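Local coordinates for protein nitroalkane oxidase (Podospora anserina, PDB 3MKH) that oxidises primary and secondary nitroalkanes to aldehydes or ketones with FAD and molecular oxygen, releasing nitrite and hydrogen peroxide, at residues L81-Y86 / L284-F289; S127-L132 / A175-K180; D160-N165 / K205-L210. All coordinates share one frame; numbering follows the deposited sequence.

Contact 1: residues L81-Y86 / L284-F289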
loop_
_atom_site.group_PDB
_atom_site.type_symbol
_atom_site.label_atom_id
_atom_site.label_comp_id
_atom_site.label_asym_id
_atom_site.label_seq_id
_atom_site.Cartn_x
_atom_site.Cartn_y
_atom_site.Cartn_z
ATOM N N LEU A 81 7.294 4.269 -28.924
ATOM C CA LEU A 81 7.338 2.980 -29.602
ATOM C C LEU A 81 7.223 1.828 -28.598
ATOM O O LEU A 81 6.437 0.888 -28.784
ATOM C CB LEU A 81 8.637 2.852 -30.406
ATOM C CG LEU A 81 8.940 1.456 -30.964
ATOM C CD1 LEU A 81 7.921 1.075 -32.020
ATOM C CD2 LEU A 81 10.346 1.412 -31.555
ATOM N N VAL A 82 8.025 1.892 -27.544
ATOM C CA VAL A 82 8.065 0.812 -26.556
ATOM C C VAL A 82 6.715 0.606 -25.845
ATOM O O VAL A 82 6.290 -0.536 -25.625
ATOM C CB VAL A 82 9.196 1.035 -25.524
ATOM C CG1 VAL A 82 9.077 0.055 -24.385
ATOM C CG2 VAL A 82 10.559 0.891 -26.202
ATOM N N GLU A 83 6.043 1.702 -25.495
ATOM C CA GLU A 83 4.740 1.609 -24.840
ATOM C C GLU A 83 3.751 0.870 -25.743
ATOM O O GLU A 83 3.059 -0.060 -25.308
ATOM C CB GLU A 83 4.180 3.008 -24.456
ATOM C CG GLU A 83 2.722 2.944 -23.940
ATOM C CD GLU A 83 2.025 4.312 -23.815
ATOM O OE1 GLU A 83 2.716 5.351 -23.844
ATOM O OE2 GLU A 83 0.772 4.339 -23.695
ATOM N N GLU A 84 3.680 1.288 -27.002
ATOM C CA GLU A 84 2.775 0.651 -27.932
ATOM C C GLU A 84 3.107 -0.846 -28.098
ATOM O O GLU A 84 2.216 -1.694 -28.043
ATOM C CB GLU A 84 2.799 1.378 -29.289
ATOM C CG GLU A 84 1.922 0.711 -30.364
ATOM C CD GLU A 84 0.440 0.635 -29.975
ATOM O OE1 GLU A 84 -0.032 1.441 -29.135
ATOM O OE2 GLU A 84 -0.256 -0.234 -30.524
ATOM N N CYS A 85 4.383 -1.171 -28.302
ATOM C CA CYS A 85 4.761 -2.571 -28.514
ATOM C C CYS A 85 4.427 -3.444 -27.315
ATOM O O CYS A 85 3.887 -4.545 -27.476
ATOM C CB CYS A 85 6.241 -2.708 -28.877
ATOM S SG CYS A 85 6.615 -2.042 -30.490
ATOM N N TYR A 86 4.724 -2.951 -26.119
ATOM C CA TYR A 86 4.413 -3.690 -24.907
ATOM C C TYR A 86 2.923 -3.823 -24.616
ATOM O O TYR A 86 2.498 -4.776 -23.957
ATOM C CB TYR A 86 5.168 -3.138 -23.684
ATOM C CG TYR A 86 6.298 -4.044 -23.287
ATOM C CD1 TYR A 86 7.336 -4.295 -24.178
ATOM C CD2 TYR A 86 6.310 -4.692 -22.061
ATOM C CE1 TYR A 86 8.368 -5.140 -23.857
ATOM C CE2 TYR A 86 7.355 -5.564 -21.726
ATOM C CZ TYR A 86 8.376 -5.770 -22.636
ATOM O OH TYR A 86 9.428 -6.605 -22.350
ATOM N N LEU A 284 2.040 -2.116 -20.444
ATOM C CA LEU A 284 1.296 -3.198 -19.800
ATOM C C LEU A 284 0.089 -2.654 -19.037
ATOM O O LEU A 284 -0.954 -3.291 -19.001
ATOM C CB LEU A 284 2.181 -3.985 -18.835
ATOM C CG LEU A 284 3.352 -4.759 -19.416
ATOM C CD1 LEU A 284 4.124 -5.454 -18.284
ATOM C CD2 LEU A 284 2.866 -5.776 -20.469
ATOM N N MET A 285 0.249 -1.488 -18.412
ATOM C CA MET A 285 -0.845 -0.888 -17.649
ATOM C C MET A 285 -1.985 -0.518 -18.575
ATOM O O MET A 285 -3.149 -0.812 -18.297
ATOM C CB MET A 285 -0.354 0.334 -16.865
ATOM C CG MET A 285 0.654 -0.052 -15.776
ATOM S SD MET A 285 1.464 1.342 -14.963
ATOM C CE MET A 285 0.100 1.957 -13.970
ATOM N N ARG A 286 -1.641 0.119 -19.687
ATOM C CA ARG A 286 -2.614 0.422 -20.732
ATOM C C ARG A 286 -3.315 -0.857 -21.201
ATOM O O ARG A 286 -4.539 -0.908 -21.295
ATOM C CB ARG A 286 -1.912 1.126 -21.912
ATOM C CG ARG A 286 -2.759 1.188 -23.164
ATOM C CD ARG A 286 -2.573 2.517 -23.886
ATOM N NE ARG A 286 -1.292 2.683 -24.582
ATOM C CZ ARG A 286 -1.027 2.180 -25.781
ATOM N NH1 ARG A 286 -1.930 1.423 -26.399
ATOM N NH2 ARG A 286 0.140 2.424 -26.365
ATOM N N ALA A 287 -2.543 -1.904 -21.489
ATOM C CA ALA A 287 -3.160 -3.156 -21.941
ATOM C C ALA A 287 -4.098 -3.747 -20.881
ATOM O O ALA A 287 -5.167 -4.241 -21.206
ATOM C CB ALA A 287 -2.094 -4.198 -22.346
ATOM N N ALA A 288 -3.684 -3.711 -19.619
ATOM C CA ALA A 288 -4.507 -4.269 -18.551
ATOM C C ALA A 288 -5.787 -3.451 -18.390
ATOM O O ALA A 288 -6.890 -4.006 -18.282
ATOM C CB ALA A 288 -3.721 -4.319 -17.237
ATOM N N PHE A 289 -5.641 -2.129 -18.386
ATOM C CA PHE A 289 -6.806 -1.251 -18.297
ATOM C C PHE A 289 -7.766 -1.498 -19.466
ATOM O O PHE A 289 -8.968 -1.659 -19.266
ATOM C CB PHE A 289 -6.389 0.219 -18.275
ATOM C CG PHE A 289 -7.554 1.164 -18.261
ATOM C CD1 PHE A 289 -8.120 1.571 -17.058
ATOM C CD2 PHE A 289 -8.105 1.618 -19.447
ATOM C CE1 PHE A 289 -9.214 2.439 -17.043
ATOM C CE2 PHE A 289 -9.191 2.476 -19.446
ATOM C CZ PHE A 289 -9.748 2.889 -18.236
HETATM O O HOH W 1 -2.302 -1.063 -28.576
#
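The guanidinium of Arg286 presents its edge to two carboxylates, with Glu83 OE2 and Glu84 OE1 both near its plane, and it makes a cation-pi contact with Trp422 of the second subunit. The other flat group, the Tyr86 ring, has Leu284 CG at its edge, in plane, while Leu284 CD2 stands oblique to it at 3.9 Å from Tyr86 CD2. The same methyl, Leu284 CD2, also rests 3.6 Å from Tyr86 O, and the Tyr86 hydroxyl bonds to His235.

Arg286 NE donates almost straight to Glu83 OE2 at 2.8 Å, and Arg286 NH2 donates to Glu84 OE1 at 2.9 Å. Each oxygen is met on its anti side, somewhat out of the carboxylate plane. Two weak bonds cross-link the set: Arg286 NH2 to Glu83 OE2 and Arg286 NH1 to Glu84 OE1, each 3.3 Å. The Glu84 carboxylate lies only 22° from the guanidinium plane, whereas that of Glu83 is turned by 60°. Arg286 sets out with CG anti to its backbone N (chi1 167°) and then bends at chi2 and chi3, which turns its NE and NH2 edge to helix 75-88. A water donates to Glu84 OE2 at 2.9 Å and weakly accepts from Arg286 NH1.

Glu83 OE2 also takes a salt bridge from Arg328, and Glu83 OE1 is hydrogen-bonded to Tyr426 of the second subunit. The network joins helix 75-88 of the N-terminal domain to helix 262-298 of the C-terminal domain, at a subunit interface. Two buried carboxylates face Arg286, and Glu83 has Arg328 as a second basic partner, a balance likely to keep these groups charged.

Contact 2: residues S127-L132 / A175-K180. With FAD (flavin-adenine dinucleotide), chain E.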
loop_
_atom_site.group_PDB
_atom_site.type_symbol
_atom_site.label_atom_id
_atom_site.label_comp_id
_atom_site.label_asym_id
_atom_site.label_seq_id
_atom_site.Cartn_x
_atom_site.Cartn_y
_atom_site.Cartn_z
ATOM N N SER A 127 19.143 -10.616 -40.050
ATOM C CA SER A 127 18.543 -10.599 -38.731
ATOM C C SER A 127 19.615 -10.646 -37.658
ATOM O O SER A 127 19.597 -11.536 -36.811
ATOM C CB SER A 127 17.583 -11.790 -38.593
ATOM O OG SER A 127 18.215 -12.996 -38.995
ATOM N N PRO A 128 20.544 -9.667 -37.671
ATOM C CA PRO A 128 21.638 -9.664 -36.700
ATOM C C PRO A 128 21.128 -9.393 -35.281
ATOM O O PRO A 128 20.225 -8.582 -35.102
ATOM C CB PRO A 128 22.529 -8.508 -37.171
ATOM C CG PRO A 128 21.579 -7.557 -37.889
ATOM C CD PRO A 128 20.549 -8.466 -38.535
ATOM N N LEU A 129 21.719 -10.065 -34.302
ATOM C CA LEU A 129 21.359 -9.916 -32.899
ATOM C C LEU A 129 22.538 -9.370 -32.122
ATOM O O LEU A 129 23.683 -9.763 -32.370
ATOM C CB LEU A 129 20.998 -11.279 -32.307
ATOM C CG LEU A 129 19.671 -11.900 -32.715
ATOM C CD1 LEU A 129 19.682 -13.379 -32.347
ATOM C CD2 LEU A 129 18.538 -11.169 -32.022
ATOM N N ALA A 130 22.254 -8.469 -31.186
ATOM C CA ALA A 130 23.263 -7.924 -30.287
ATOM C C ALA A 130 22.797 -8.156 -28.856
ATOM O O ALA A 130 21.599 -8.307 -28.607
ATOM C CB ALA A 130 23.496 -6.406 -30.549
ATOM N N SER A 131 23.741 -8.188 -27.925
ATOM C CA SER A 131 23.445 -8.486 -26.529
ATOM C C SER A 131 24.365 -7.695 -25.618
ATOM O O SER A 131 25.551 -7.567 -25.898
ATOM C CB SER A 131 23.635 -9.982 -26.261
ATOM O OG SER A 131 23.257 -10.319 -24.937
ATOM N N LEU A 132 23.807 -7.143 -24.542
ATOM C CA LEU A 132 24.617 -6.550 -23.480
ATOM C C LEU A 132 24.784 -7.637 -22.424
ATOM O O LEU A 132 23.827 -8.030 -21.729
ATOM C CB LEU A 132 23.956 -5.286 -22.914
ATOM C CG LEU A 132 24.551 -4.601 -21.666
ATOM C CD1 LEU A 132 26.057 -4.626 -21.651
ATOM C CD2 LEU A 132 24.054 -3.167 -21.558
ATOM N N ALA A 175 23.071 -15.820 -27.082
ATOM C CA ALA A 175 23.385 -17.101 -27.713
ATOM C C ALA A 175 23.043 -17.166 -29.212
ATOM O O ALA A 175 23.400 -18.128 -29.891
ATOM C CB ALA A 175 22.717 -18.253 -26.938
ATOM N N GLY A 176 22.363 -16.143 -29.736
ATOM C CA GLY A 176 22.039 -16.103 -31.160
ATOM C C GLY A 176 20.893 -17.025 -31.544
ATOM O O GLY A 176 20.377 -17.761 -30.702
ATOM N N TRP A 177 20.496 -16.998 -32.816
ATOM C CA TRP A 177 19.358 -17.792 -33.272
ATOM C C TRP A 177 19.603 -19.297 -33.174
ATOM O O TRP A 177 18.663 -20.071 -32.960
ATOM C CB TRP A 177 18.990 -17.437 -34.712
ATOM C CG TRP A 177 18.552 -16.024 -34.884
ATOM C CD1 TRP A 177 19.201 -15.045 -35.589
ATOM C CD2 TRP A 177 17.367 -15.417 -34.349
ATOM N NE1 TRP A 177 18.491 -13.871 -35.530
ATOM C CE2 TRP A 177 17.366 -14.067 -34.772
ATOM C CE3 TRP A 177 16.306 -15.883 -33.559
ATOM C CZ2 TRP A 177 16.354 -13.176 -34.425
ATOM C CZ3 TRP A 177 15.292 -14.990 -33.210
ATOM C CH2 TRP A 177 15.322 -13.652 -33.654
ATOM N N ASP A 178 20.863 -19.701 -33.331
ATOM C CA ASP A 178 21.214 -21.119 -33.381
ATOM C C ASP A 178 21.936 -21.559 -32.101
ATOM O O ASP A 178 22.456 -22.675 -32.018
ATOM C CB ASP A 178 22.036 -21.443 -34.637
ATOM C CG ASP A 178 23.425 -20.826 -34.621
ATOM O OD1 ASP A 178 23.767 -20.092 -33.661
ATOM O OD2 ASP A 178 24.178 -21.075 -35.590
ATOM N N PHE A 179 21.982 -20.659 -31.117
ATOM C CA PHE A 179 22.543 -20.966 -29.811
ATOM C C PHE A 179 24.059 -21.165 -29.809
ATOM O O PHE A 179 24.617 -21.691 -28.857
ATOM C CB PHE A 179 21.816 -22.172 -29.200
ATOM C CG PHE A 179 20.339 -21.948 -29.055
ATOM C CD1 PHE A 179 19.868 -20.762 -28.510
ATOM C CD2 PHE A 179 19.426 -22.896 -29.475
ATOM C CE1 PHE A 179 18.510 -20.535 -28.388
ATOM C CE2 PHE A 179 18.063 -22.676 -29.348
ATOM C CZ PHE A 179 17.613 -21.487 -28.801
ATOM N N LYS A 180 24.731 -20.715 -30.854
ATOM C CA LYS A 180 26.183 -20.815 -30.878
ATOM C C LYS A 180 26.852 -19.441 -30.809
ATOM O O LYS A 180 28.035 -19.300 -31.121
ATOM C CB LYS A 180 26.644 -21.605 -32.110
ATOM C CG LYS A 180 26.231 -23.078 -32.068
ATOM C CD LYS A 180 26.807 -23.834 -33.265
ATOM C CE LYS A 180 26.275 -25.262 -33.336
ATOM N NZ LYS A 180 26.375 -25.972 -32.023
HETATM P PA FAD E . 21.089 -9.784 -8.107
HETATM O O1A FAD E . 22.531 -9.636 -7.924
HETATM O O2A FAD E . 20.568 -11.028 -8.677
HETATM O O5B FAD E . 20.375 -9.521 -6.692
HETATM C C5B FAD E . 19.228 -10.269 -6.297
HETATM C C4B FAD E . 18.514 -9.669 -5.071
HETATM O O4B FAD E . 19.399 -9.717 -3.944
HETATM C C3B FAD E . 18.191 -8.191 -5.275
HETATM O O3B FAD E . 16.895 -8.053 -5.858
HETATM C C2B FAD E . 18.170 -7.664 -3.851
HETATM O O2B FAD E . 16.887 -7.875 -3.270
HETATM C C1B FAD E . 19.213 -8.526 -3.139
HETATM N N9A FAD E . 20.486 -7.757 -3.059
HETATM C C8A FAD E . 21.646 -8.100 -3.611
HETATM N N7A FAD E . 22.562 -7.179 -3.342
HETATM C C5A FAD E . 21.982 -6.238 -2.607
HETATM C C6A FAD E . 22.428 -5.055 -2.034
HETATM N N6A FAD E . 23.687 -4.665 -2.181
HETATM N N1A FAD E . 21.567 -4.314 -1.327
HETATM C C2A FAD E . 20.312 -4.695 -1.176
HETATM N N3A FAD E . 19.856 -5.817 -1.707
HETATM C C4A FAD E . 20.662 -6.604 -2.426
HETATM N N1 FAD E . 20.979 -9.093 -18.126
HETATM C C2 FAD E . 21.923 -8.635 -19.035
HETATM O O2 FAD E . 23.098 -8.569 -18.702
HETATM N N3 FAD E . 21.534 -8.249 -20.314
HETATM C C4 FAD E . 20.198 -8.325 -20.699
HETATM O O4 FAD E . 19.867 -7.987 -21.833
HETATM C C4X FAD E . 19.254 -8.785 -19.790
HETATM N N5 FAD E . 17.904 -8.869 -20.141
HETATM C C5X FAD E . 17.043 -9.642 -19.355
HETATM C C6 FAD E . 15.796 -10.033 -19.832
HETATM C C7 FAD E . 14.956 -10.807 -19.041
HETATM C C7M FAD E . 13.587 -11.245 -19.555
HETATM C C8 FAD E . 15.365 -11.187 -17.769
HETATM C C8M FAD E . 14.450 -12.038 -16.889
HETATM C C9 FAD E . 16.605 -10.789 -17.293
HETATM C C9A FAD E . 17.445 -10.021 -18.084
HETATM N N10 FAD E . 18.695 -9.626 -17.608
HETATM C C10 FAD E . 19.646 -9.166 -18.510
HETATM C "C1'" FAD E . 19.014 -9.677 -16.161
HETATM C "C2'" FAD E . 18.563 -8.397 -15.457
HETATM O "O2'" FAD E . 19.278 -7.280 -15.974
HETATM C "C3'" FAD E . 18.728 -8.462 -13.930
HETATM O "O3'" FAD E . 18.087 -7.328 -13.364
HETATM C "C4'" FAD E . 20.191 -8.467 -13.464
HETATM O "O4'" FAD E . 20.739 -9.774 -13.573
HETATM C "C5'" FAD E . 20.288 -8.012 -12.002
HETATM O "O5'" FAD E . 19.439 -8.792 -11.158
HETATM P P FAD E . 19.142 -8.342 -9.658
HETATM O O1P FAD E . 18.838 -6.906 -9.664
HETATM O O2P FAD E . 18.172 -9.265 -9.070
HETATM O O3P FAD E . 20.593 -8.527 -8.979
#
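Leu129 aims its CB at the Trp177 indole, and with CG anti to the carbonyl carbon (chi1 -73°) the branch point, Leu129 CG, arrives 3.6 Å from Trp177 NE1. From there the two methyls divide the ring between them. Leu129 CD1 sits over one face of the five-membered ring, 3.4 Å from its centroid and 11° off the normal, a CH-pi contact, and also lies 3.8 Å from Gly176 CA. The other branch, Leu129 CD2, meets Trp177 CZ2 at 3.8 Å, on the benzene side.

At its edge the indole is fixed by a polar bond. Trp177 NE1 donates to Ser127 O at 2.9 Å and 168°, with the oxygen lying in the ring plane and the N-H arriving in the carbonyl plane. Phe44 stacks on the indole and Tyr51 meets it edge-to-face, while Ser127 OG pairs with Gln48. Replacing Trp177 by alanine removes the indole N-H, which would probably leave Ser127 O without this donor and a gap beside the Leu129 methyls.

Trp177 belongs to a type I turn, Gly176 to Phe179, overlapped by an Asx turn in which Asp178 OD1 accepts from Lys180 N. The partner segment runs on into strand 130-133, where Leu132 O accepts from N3 of the flavin at 2.7 Å. The contact thus lies next to the FAD site of the acyl-CoA dehydrogenase fold, where the backbone of a beta-domain strand accepts a hydrogen bond from the flavin.

Contact 3: residues D160-N165 / K205-L210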
loop_
_atom_site.group_PDB
_atom_site.type_symbol
_atom_site.label_atom_id
_atom_site.label_comp_id
_atom_site.label_asym_id
_atom_site.label_seq_id
_atom_site.Cartn_x
_atom_site.Cartn_y
_atom_site.Cartn_z
ATOM N N ASP A 160 49.157 -9.970 -27.717
ATOM C CA ASP A 160 48.310 -8.994 -28.399
ATOM C C ASP A 160 46.845 -9.448 -28.512
ATOM O O ASP A 160 46.104 -8.981 -29.371
ATOM C CB ASP A 160 48.874 -8.643 -29.780
ATOM C CG ASP A 160 48.871 -9.824 -30.732
ATOM O OD1 ASP A 160 48.764 -10.978 -30.258
ATOM O OD2 ASP A 160 48.978 -9.595 -31.958
ATOM N N GLU A 161 46.427 -10.359 -27.649
ATOM C CA GLU A 161 45.014 -10.703 -27.607
ATOM C C GLU A 161 44.474 -10.707 -26.178
ATOM O O GLU A 161 45.185 -11.039 -25.232
ATOM C CB GLU A 161 44.742 -12.018 -28.346
ATOM C CG GLU A 161 45.771 -13.098 -28.123
ATOM C CD GLU A 161 45.529 -14.335 -28.978
ATOM O OE1 GLU A 161 44.906 -14.216 -30.063
ATOM O OE2 GLU A 161 45.966 -15.427 -28.555
ATOM N N TRP A 162 43.218 -10.301 -26.027
ATOM C CA TRP A 162 42.528 -10.435 -24.755
ATOM C C TRP A 162 41.874 -11.805 -24.690
ATOM O O TRP A 162 41.313 -12.284 -25.670
ATOM C CB TRP A 162 41.486 -9.321 -24.576
ATOM C CG TRP A 162 42.119 -8.013 -24.195
ATOM C CD1 TRP A 162 42.573 -7.037 -25.047
ATOM C CD2 TRP A 162 42.392 -7.549 -22.872
ATOM N NE1 TRP A 162 43.104 -5.997 -24.329
ATOM C CE2 TRP A 162 43.008 -6.284 -22.992
ATOM C CE3 TRP A 162 42.190 -8.085 -21.592
ATOM C CZ2 TRP A 162 43.415 -5.543 -21.883
ATOM C CZ3 TRP A 162 42.582 -7.337 -20.488
ATOM C CH2 TRP A 162 43.193 -6.082 -20.644
ATOM N N VAL A 163 41.950 -12.439 -23.531
ATOM C CA VAL A 163 41.393 -13.770 -23.382
ATOM C C VAL A 163 40.276 -13.740 -22.348
ATOM O O VAL A 163 40.487 -13.337 -21.210
ATOM C CB VAL A 163 42.477 -14.787 -22.992
ATOM C CG1 VAL A 163 41.878 -16.178 -22.864
ATOM C CG2 VAL A 163 43.586 -14.785 -24.039
ATOM N N ILE A 164 39.088 -14.169 -22.758
ATOM C CA ILE A 164 37.900 -14.042 -21.925
ATOM C C ILE A 164 37.430 -15.399 -21.414
ATOM O O ILE A 164 37.351 -16.365 -22.171
ATOM C CB ILE A 164 36.762 -13.364 -22.717
ATOM C CG1 ILE A 164 37.164 -11.934 -23.085
ATOM C CG2 ILE A 164 35.484 -13.329 -21.895
ATOM C CD1 ILE A 164 36.398 -11.379 -24.256
ATOM N N ASN A 165 37.122 -15.454 -20.121
ATOM C CA ASN A 165 36.561 -16.640 -19.489
ATOM C C ASN A 165 35.471 -16.256 -18.496
ATOM O O ASN A 165 35.636 -15.334 -17.686
ATOM C CB ASN A 165 37.646 -17.426 -18.741
ATOM C CG ASN A 165 38.582 -18.166 -19.669
ATOM O OD1 ASN A 165 38.207 -19.162 -20.281
ATOM N ND2 ASN A 165 39.815 -17.681 -19.778
ATOM N N LYS A 205 38.910 -2.047 -12.517
ATOM C CA LYS A 205 39.250 -3.215 -13.343
ATOM C C LYS A 205 38.178 -3.553 -14.392
ATOM O O LYS A 205 38.365 -4.446 -15.235
ATOM C CB LYS A 205 39.479 -4.452 -12.460
ATOM C CG LYS A 205 40.338 -4.195 -11.243
ATOM C CD LYS A 205 41.760 -3.829 -11.644
ATOM C CE LYS A 205 42.613 -5.070 -11.905
ATOM N NZ LYS A 205 44.030 -4.674 -12.213
ATOM N N VAL A 206 37.057 -2.848 -14.348
ATOM C CA VAL A 206 35.928 -3.217 -15.212
ATOM C C VAL A 206 36.084 -2.738 -16.648
ATOM O O VAL A 206 36.437 -1.571 -16.895
ATOM C CB VAL A 206 34.591 -2.752 -14.620
ATOM C CG1 VAL A 206 33.429 -3.151 -15.550
ATOM C CG2 VAL A 206 34.407 -3.380 -13.260
ATOM N N MET A 207 35.852 -3.656 -17.582
ATOM C CA MET A 207 35.981 -3.409 -19.010
ATOM C C MET A 207 34.715 -3.815 -19.746
ATOM O O MET A 207 33.903 -4.566 -19.222
ATOM C CB MET A 207 37.110 -4.253 -19.606
ATOM C CG MET A 207 38.453 -4.195 -18.916
ATOM S SD MET A 207 39.595 -5.394 -19.641
ATOM C CE MET A 207 39.806 -4.736 -21.285
ATOM N N ILE A 208 34.573 -3.343 -20.978
ATOM C CA ILE A 208 33.631 -3.947 -21.913
ATOM C C ILE A 208 34.407 -4.381 -23.155
ATOM O O ILE A 208 35.147 -3.586 -23.759
ATOM C CB ILE A 208 32.497 -2.984 -22.311
ATOM C CG1 ILE A 208 31.749 -2.498 -21.063
ATOM C CG2 ILE A 208 31.536 -3.664 -23.311
ATOM C CD1 ILE A 208 30.621 -1.522 -21.366
ATOM N N ILE A 209 34.269 -5.650 -23.521
ATOM C CA ILE A 209 34.966 -6.180 -24.697
ATOM C C ILE A 209 33.949 -6.776 -25.642
ATOM O O ILE A 209 33.086 -7.546 -25.217
ATOM C CB ILE A 209 35.993 -7.273 -24.304
ATOM C CG1 ILE A 209 36.923 -6.743 -23.208
ATOM C CG2 ILE A 209 36.785 -7.744 -25.513
ATOM C CD1 ILE A 209 38.059 -7.679 -22.866
ATOM N N LEU A 210 34.047 -6.415 -26.918
ATOM C CA LEU A 210 33.188 -6.979 -27.941
ATOM C C LEU A 210 33.561 -8.425 -28.227
ATOM O O LEU A 210 34.737 -8.791 -28.209
ATOM C CB LEU A 210 33.247 -6.148 -29.233
ATOM C CG LEU A 210 32.884 -4.666 -29.088
ATOM C CD1 LEU A 210 32.902 -3.940 -30.449
ATOM C CD2 LEU A 210 31.533 -4.513 -28.363
#
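The sulfur of Met207 is the polarisable atom of an otherwise apolar contact: Met207 SD lies 3.7 Å from Trp162 CZ3 and 3.8 Å from Trp162 CH2. It stands over the face of the six-membered ring of Trp162, with Met207 SD 4.1 Å from the centroid, which makes a Met-aromatic contact. The terminal methyl lies more nearly above the ring. Met207 CE is 3.7 Å from the same centroid and only 10° off the normal, so that its hydrogens can point into the pi cloud as a CH-pi contact. A bend at the end of the chain (chi3 66°) lays CE over the indole instead of letting it run on past. The two side chains come from opposite directions, the thioether end of the methionine lying over the face of the tryptophan ring.

Beside this pair Ile209 joins both residues of the opposing strand. Ile209 CD1 comes within 4.2 Å of Trp162 CB, oblique to the ring, and Ile209 CG2 lies 3.9 Å from Ile164 CD1, the two isoleucines reaching toward each other tip to tip. Trp162 and Ile164 on one strand, Met207 and Ile209 on the other, are alternate residues, so each strand gives one face to the contact.

The segment axes pass 9.8 Å apart at 101°, too far for backbone pairing: the strands are layered nearly at right angles, consistent with the orthogonal beta packing of the middle domain of acyl-CoA dehydrogenases. Val255 touches both Trp162 and Met207, and Val250 touches Ile209. Strand 161-168 pairs with strands 154-158 and 242-251, whereas strand 206-212 runs between strands 184-191 and 255-257.

How the contacts relate
Contact 1 joins two helices, 75-88 and 262-298, and closes a long loop of chain within which contacts 2 and 3 are nested. Those two cross along the chain: their segments alternate in the order 127-132, 160-165, 175-180, 205-210, and both reach the same mixed beta sheet, with centres 19 Å apart and nearest atoms about 6 Å apart. Contact 1 is more remote, its centre 26 Å from that of contact 2 and 38 Å from that of contact 3, which lies across the chain's centre from it. The beta domain is thus inserted between helical N- and C-terminal parts, and FAD, bonded by contact 2's first segment, also binds a third subunit of the tetramer.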